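Local coordinates for CRISPR-associated protein CasA/Cse1 (Thermus thermophilus, PDB 4AN8) that forms part of the Cascade ribonucleoprotein complex, which probably uses CRISPR RNA to target invading nucleic acids, and probably takes part in the selection of foreign DNA, at residues T153-Q156 with A157-L161; K470-R473 with R474-T478. One frame throughout, in Å; residues are numbered along the deposited sequence.

Contact 1: T153-Q156 with A157-L161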
ATOM      1  N   THR A 153      19.344 -10.088  12.349  1.00 19.77           N
ATOM      2  CA  THR A 153      19.178 -11.530  12.213  1.00 19.77           C
ATOM      3  C   THR A 153      18.885 -11.834  10.754  1.00 19.77           C
ATOM      4  O   THR A 153      18.519 -10.944  10.002  1.00 19.77           O
ATOM      5  CB  THR A 153      17.997 -12.094  13.045  1.00 26.26           C
ATOM      6  OG1 THR A 153      16.778 -11.472  12.610  1.00 26.26           O
ATOM      7  CG2 THR A 153      18.195 -11.853  14.537  1.00 26.26           C
ATOM      8  N   TYR A 154      19.033 -13.089  10.356  1.00 22.83           N
ATOM      9  CA  TYR A 154      18.693 -13.483   8.999  1.00 22.83           C
ATOM     10  C   TYR A 154      17.264 -13.070   8.654  1.00 22.83           C
ATOM     11  O   TYR A 154      17.019 -12.563   7.558  1.00 22.83           O
ATOM     12  CB  TYR A 154      18.880 -14.982   8.806  1.00 30.62           C
ATOM     13  CG  TYR A 154      20.312 -15.430   8.974  1.00 30.62           C
ATOM     14  CD1 TYR A 154      21.364 -14.620   8.566  1.00 30.62           C
ATOM     15  CD2 TYR A 154      20.615 -16.656   9.558  1.00 30.62           C
ATOM     16  CE1 TYR A 154      22.677 -15.020   8.721  1.00 30.62           C
ATOM     17  CE2 TYR A 154      21.922 -17.062   9.718  1.00 30.62           C
ATOM     18  CZ  TYR A 154      22.953 -16.238   9.295  1.00 30.62           C
ATOM     19  OH  TYR A 154      24.259 -16.648   9.445  1.00 30.62           O
ATOM     20  N   ALA A 155      16.333 -13.267   9.591  1.00 19.88           N
ATOM     21  CA  ALA A 155      14.927 -12.962   9.334  1.00 19.88           C
ATOM     22  C   ALA A 155      14.762 -11.475   9.043  1.00 19.88           C
ATOM     23  O   ALA A 155      14.063 -11.108   8.119  1.00 19.88           O
ATOM     24  CB  ALA A 155      14.014 -13.411  10.511  1.00 13.22           C
ATOM     25  N   GLN A 156      15.430 -10.618   9.807  1.00 20.47           N
ATOM     26  CA  GLN A 156      15.307  -9.185   9.566  1.00 20.47           C
ATOM     27  C   GLN A 156      15.979  -8.765   8.252  1.00 20.47           C
ATOM     28  O   GLN A 156      15.490  -7.865   7.584  1.00 20.47           O
ATOM     29  CB  GLN A 156      15.879  -8.358  10.710  1.00 27.65           C
ATOM     30  CG  GLN A 156      15.340  -8.678  12.076  1.00 27.65           C
ATOM     31  CD  GLN A 156      16.027  -7.848  13.147  1.00 27.65           C
ATOM     32  OE1 GLN A 156      17.220  -7.988  13.366  1.00 27.65           O
ATOM     33  NE2 GLN A 156      15.278  -6.938  13.782  1.00 27.65           N
ATOM     34  N   ALA A 157      17.096  -9.397   7.883  1.00 21.41           N
ATOM     35  CA  ALA A 157      17.740  -9.053   6.613  1.00 21.41           C
ATOM     36  C   ALA A 157      16.873  -9.504   5.444  1.00 21.41           C
ATOM     37  O   ALA A 157      16.736  -8.806   4.457  1.00 21.41           O
ATOM     38  CB  ALA A 157      19.145  -9.653   6.507  1.00 21.98           C
ATOM     39  N   ALA A 158      16.277 -10.673   5.564  1.00 17.40           N
ATOM     40  CA  ALA A 158      15.367 -11.151   4.519  1.00 17.40           C
ATOM     41  C   ALA A 158      14.222 -10.159   4.313  1.00 17.40           C
ATOM     42  O   ALA A 158      13.930  -9.758   3.177  1.00 17.40           O
ATOM     43  CB  ALA A 158      14.839 -12.520   4.874  1.00 14.25           C
ATOM     44  N   ARG A 159      13.604  -9.724   5.418  1.00 17.57           N
ATOM     45  CA  ARG A 159      12.502  -8.775   5.302  1.00 17.57           C
ATOM     46  C   ARG A 159      12.918  -7.408   4.741  1.00 17.57           C
ATOM     47  O   ARG A 159      12.204  -6.827   3.942  1.00 17.57           O
ATOM     48  CB  ARG A 159      11.732  -8.636   6.620  1.00 17.78           C
ATOM     49  CG  ARG A 159      11.087  -9.965   7.049  1.00 17.78           C
ATOM     50  CD  ARG A 159      10.104  -9.794   8.179  1.00 17.78           C
ATOM     51  NE  ARG A 159      10.722  -9.270   9.392  1.00 17.78           N
ATOM     52  CZ  ARG A 159      11.153 -10.018  10.408  1.00 17.78           C
ATOM     53  NH1 ARG A 159      11.053 -11.334  10.354  1.00 17.78           N
ATOM     54  NH2 ARG A 159      11.693  -9.444  11.477  1.00 17.78           N
ATOM     55  N   ALA A 160      14.067  -6.903   5.164  1.00 15.60           N
ATOM     56  CA  ALA A 160      14.550  -5.629   4.674  1.00 15.60           C
ATOM     57  C   ALA A 160      14.862  -5.741   3.166  1.00 15.60           C
ATOM     58  O   ALA A 160      14.577  -4.835   2.394  1.00 15.60           O
ATOM     59  CB  ALA A 160      15.782  -5.228   5.443  1.00  9.84           C
ATOM     60  N   LEU A 161      15.435  -6.870   2.754  1.00 15.78           N
ATOM     61  CA  LEU A 161      15.684  -7.107   1.334  1.00 15.78           C
ATOM     62  C   LEU A 161      14.393  -6.963   0.538  1.00 15.78           C
ATOM     63  O   LEU A 161      14.333  -6.243  -0.447  1.00 15.78           O
ATOM     64  CB  LEU A 161      16.280  -8.494   1.123  1.00 18.74           C
ATOM     65  CG  LEU A 161      16.462  -8.957  -0.330  1.00 18.74           C
ATOM     66  CD1 LEU A 161      17.319  -7.970  -1.141  1.00 18.74           C
ATOM     67  CD2 LEU A 161      17.045 -10.390  -0.373  1.00 18.74           C
TER
HETATM   68  O   HOH W   1      12.632  -6.577  12.515  1.00 56.00           O

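Contact 2: K470-R473 with R474-T478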
ATOM      1  N   LYS A 470     -16.097  26.152  15.809  1.00 46.57           N
ATOM      2  CA  LYS A 470     -16.028  26.346  17.253  1.00 46.57           C
ATOM      3  C   LYS A 470     -14.585  26.497  17.715  1.00 46.57           C
ATOM      4  O   LYS A 470     -14.265  27.393  18.492  1.00 46.57           O
ATOM      5  CB  LYS A 470     -16.700  25.197  18.007  1.00 76.19           C
ATOM      6  CG  LYS A 470     -16.583  25.305  19.522  1.00 76.19           C
ATOM      7  CD  LYS A 470     -17.345  24.183  20.218  1.00 76.19           C
ATOM      8  CE  LYS A 470     -16.964  24.052  21.691  1.00 76.19           C
ATOM      9  NZ  LYS A 470     -17.385  25.224  22.510  1.00 76.19           N
ATOM     10  N   ALA A 471     -13.708  25.633  17.215  1.00 44.04           N
ATOM     11  CA  ALA A 471     -12.310  25.654  17.630  1.00 44.04           C
ATOM     12  C   ALA A 471     -11.582  26.884  17.116  1.00 44.04           C
ATOM     13  O   ALA A 471     -10.630  27.358  17.731  1.00 44.04           O
ATOM     14  CB  ALA A 471     -11.599  24.376  17.179  1.00 29.08           C
ATOM     15  N   THR A 472     -12.027  27.397  15.977  1.00 28.67           N
ATOM     16  CA  THR A 472     -11.418  28.595  15.386  1.00 28.67           C
ATOM     17  C   THR A 472     -11.902  29.857  16.115  1.00 28.67           C
ATOM     18  O   THR A 472     -11.135  30.794  16.296  1.00 28.67           O
ATOM     19  CB  THR A 472     -11.747  28.698  13.878  1.00 38.87           C
ATOM     20  OG1 THR A 472     -11.328  27.495  13.221  1.00 38.87           O
ATOM     21  CG2 THR A 472     -11.048  29.881  13.244  1.00 38.87           C
ATOM     22  N   ARG A 473     -13.178  29.870  16.510  1.00 32.31           N
ATOM     23  CA  ARG A 473     -13.719  30.927  17.370  1.00 32.31           C
ATOM     24  C   ARG A 473     -12.866  31.042  18.624  1.00 32.31           C
ATOM     25  O   ARG A 473     -12.351  32.115  18.950  1.00 32.31           O
ATOM     26  CB  ARG A 473     -15.153  30.614  17.788  1.00 44.34           C
ATOM     27  CG  ARG A 473     -16.203  31.023  16.781  1.00 44.34           C
ATOM     28  CD  ARG A 473     -17.591  31.059  17.424  1.00 44.34           C
ATOM     29  NE  ARG A 473     -17.674  32.057  18.489  1.00 44.34           N
ATOM     30  CZ  ARG A 473     -18.181  33.281  18.337  1.00 44.34           C
ATOM     31  NH1 ARG A 473     -18.665  33.667  17.158  1.00 44.34           N
ATOM     32  NH2 ARG A 473     -18.209  34.125  19.366  1.00 44.34           N
ATOM     33  N   ARG A 474     -12.716  29.913  19.314  1.00 49.07           N
ATOM     34  CA  ARG A 474     -11.880  29.816  20.502  1.00 49.07           C
ATOM     35  C   ARG A 474     -10.513  30.456  20.267  1.00 49.07           C
ATOM     36  O   ARG A 474      -9.986  31.156  21.129  1.00 49.07           O
ATOM     37  CB  ARG A 474     -11.730  28.350  20.912  1.00 42.54           C
ATOM     38  CG  ARG A 474     -11.342  28.139  22.353  1.00 42.54           C
ATOM     39  CD  ARG A 474     -11.093  26.670  22.649  1.00 42.54           C
ATOM     40  NE  ARG A 474     -12.310  25.876  22.624  1.00 42.54           N
ATOM     41  CZ  ARG A 474     -12.471  24.799  21.861  1.00 42.54           C
ATOM     42  NH1 ARG A 474     -11.478  24.407  21.068  1.00 42.54           N
ATOM     43  NH2 ARG A 474     -13.617  24.123  21.882  1.00 42.54           N
ATOM     44  N   PHE A 475      -9.951  30.230  19.088  1.00 52.13           N
ATOM     45  CA  PHE A 475      -8.655  30.792  18.732  1.00 52.13           C
ATOM     46  C   PHE A 475      -8.781  32.286  18.446  1.00 52.13           C
ATOM     47  O   PHE A 475      -7.967  33.098  18.892  1.00 52.13           O
ATOM     48  CB  PHE A 475      -8.115  30.062  17.496  1.00 74.48           C
ATOM     49  CG  PHE A 475      -6.796  30.581  16.998  1.00 74.48           C
ATOM     50  CD1 PHE A 475      -6.701  31.833  16.413  1.00 74.48           C
ATOM     51  CD2 PHE A 475      -5.651  29.802  17.097  1.00 74.48           C
ATOM     52  CE1 PHE A 475      -5.487  32.306  15.949  1.00 74.48           C
ATOM     53  CE2 PHE A 475      -4.432  30.262  16.632  1.00 74.48           C
ATOM     54  CZ  PHE A 475      -4.349  31.518  16.059  1.00 74.48           C
ATOM     55  N   LEU A 476      -9.810  32.654  17.691  1.00 36.63           N
ATOM     56  CA  LEU A 476     -10.007  34.048  17.331  1.00 36.63           C
ATOM     57  C   LEU A 476     -10.424  34.923  18.516  1.00 36.63           C
ATOM     58  O   LEU A 476     -10.208  36.129  18.504  1.00 36.63           O
ATOM     59  CB  LEU A 476     -11.040  34.162  16.211  1.00 36.64           C
ATOM     60  CG  LEU A 476     -10.593  33.569  14.870  1.00 36.64           C
ATOM     61  CD1 LEU A 476     -11.728  33.630  13.843  1.00 36.64           C
ATOM     62  CD2 LEU A 476      -9.334  34.275  14.360  1.00 36.64           C
ATOM     63  N   GLY A 477     -11.013  34.314  19.536  1.00 52.69           N
ATOM     64  CA  GLY A 477     -11.602  35.087  20.611  1.00 52.69           C
ATOM     65  C   GLY A 477     -10.646  35.622  21.660  1.00 52.69           C
ATOM     66  O   GLY A 477     -11.097  36.121  22.686  1.00 52.69           O
ATOM     67  N   THR A 478      -9.339  35.543  21.414  1.00 37.14           N
ATOM     68  CA  THR A 478      -8.358  35.881  22.446  1.00 37.14           C
ATOM     69  C   THR A 478      -7.586  37.173  22.193  1.00 37.14           C
ATOM     70  O   THR A 478      -6.833  37.634  23.057  1.00 37.14           O
ATOM     71  CB  THR A 478      -7.314  34.745  22.641  1.00 52.16           C
ATOM     72  OG1 THR A 478      -6.441  34.680  21.499  1.00 52.16           O
ATOM     73  CG2 THR A 478      -8.004  33.396  22.868  1.00 52.16           C
TER

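Contact 1: T153-Q156 with A157-L161
Gln156 and Arg159, three residues apart and just under one helical turn, are joined through a water: Gln156 NE2 donates a hydrogen bond to it at 3.0 Å and Arg159 NH2 another at 3.2 Å, the water lying at the guanidinium edge, in its plane. The amide and guanidinium planes stand 63° apart, and the closest direct approach of the two side chains is Gln156 CG to Arg159 NH2, 3.8 Å. Arg159 folds back because its chain bends at chi3 (-62°); this lays the outer part of one guanidinium face against Ala155 O and Gln156 CA, with NH1 3.6 Å from Ala155 CB. NH1 also donates to Trp18 O, so each terminal nitrogen has its own partner, Trp18 O for NH1 and the water for NH2.

Backbone bonds carry the first turns: Ala157 N to Thr153 O, Ala158 N to Tyr154 O, Arg159 N to Ala155 O and Ala160 N to Gln156 O. Ala157 packs on Leu254 of strand 250-256, and Ala158 on Leu13 and Trp18, while Tyr154 OH bonds Asp256.

Two reciprocal bonds close the N-terminal end. Gln156 N donates to Thr153 OG1 at 3.2 Å, and Gln156 OE1 accepts a hydrogen bond from Thr153 N at 3.2 Å on a lone pair, in the carbonyl plane. With Thr153 as N-cap, this is a capping box at the start of helix 154-167.

Contact 2: K470-R473 with R474-T478
Lys470 and Arg474 sit one turn apart on helix 453-476, and their side chains cross at an angle, both positively charged. The lysine chain runs extended from a CG anti to the backbone N (chi1 176°) and bends only at chi4. Its CE comes to the edge of the Arg474 guanidinium, near the plane of that group, 3.4 Å from NH2. The two charged ends are 4.0 Å apart, Lys470 NZ to Arg474 NH2, so their proximity is probably unfavourable and eased by solvent, since both residues are exposed. The other branch of the guanidinium, NH1, comes down beside Ala471, 3.9 Å from its CB.

Thr472 and Leu476 are arranged differently: the two side chains run alongside each other in one direction, with Thr472 CG2 3.9 Å from Leu476 CD1. The hydroxyl of Thr472 turns back to Ala468 O, which leaves the methyl for this apolar contact. Leu429 and Pro428 meet Thr472, and Leu486 of helix 483-499 meets Leu476, so this pair faces the helices packed alongside. Arg473 leans to that same helix 483-499 and makes a salt bridge with Glu490.

Beneath these side chains run the backbone bonds of the turn, from Arg474 N to Lys470 O, Phe475 N to Ala471 O and Leu476 N to Thr472 O. Gly477 N still bonds Arg473 O, although the chain at Gly477 is no longer helical. This is an amphipathic last turn of helix 453-476, in the C-terminal helical bundle, with a charged edge on one side and a packed apolar face on the other.

Following the chain from the N terminus, contact 1 comes first, at the opening of helix 154-167, and contact 2 only some three hundred residues later, where helix 453-476 ends. Each is local, between neighbouring turns of one helix, so neither closes a long loop; they follow in series without nesting or crossing. Contact 1 starts a helix that packs against the N-terminal loops and strand 250-256. Contact 2 ends a helix set among 429-446 and 483-499 in the C-terminal helical part. Their centres are about 50 Å apart and their nearest atoms about 41 Å, so they belong to separate regions of the molecule.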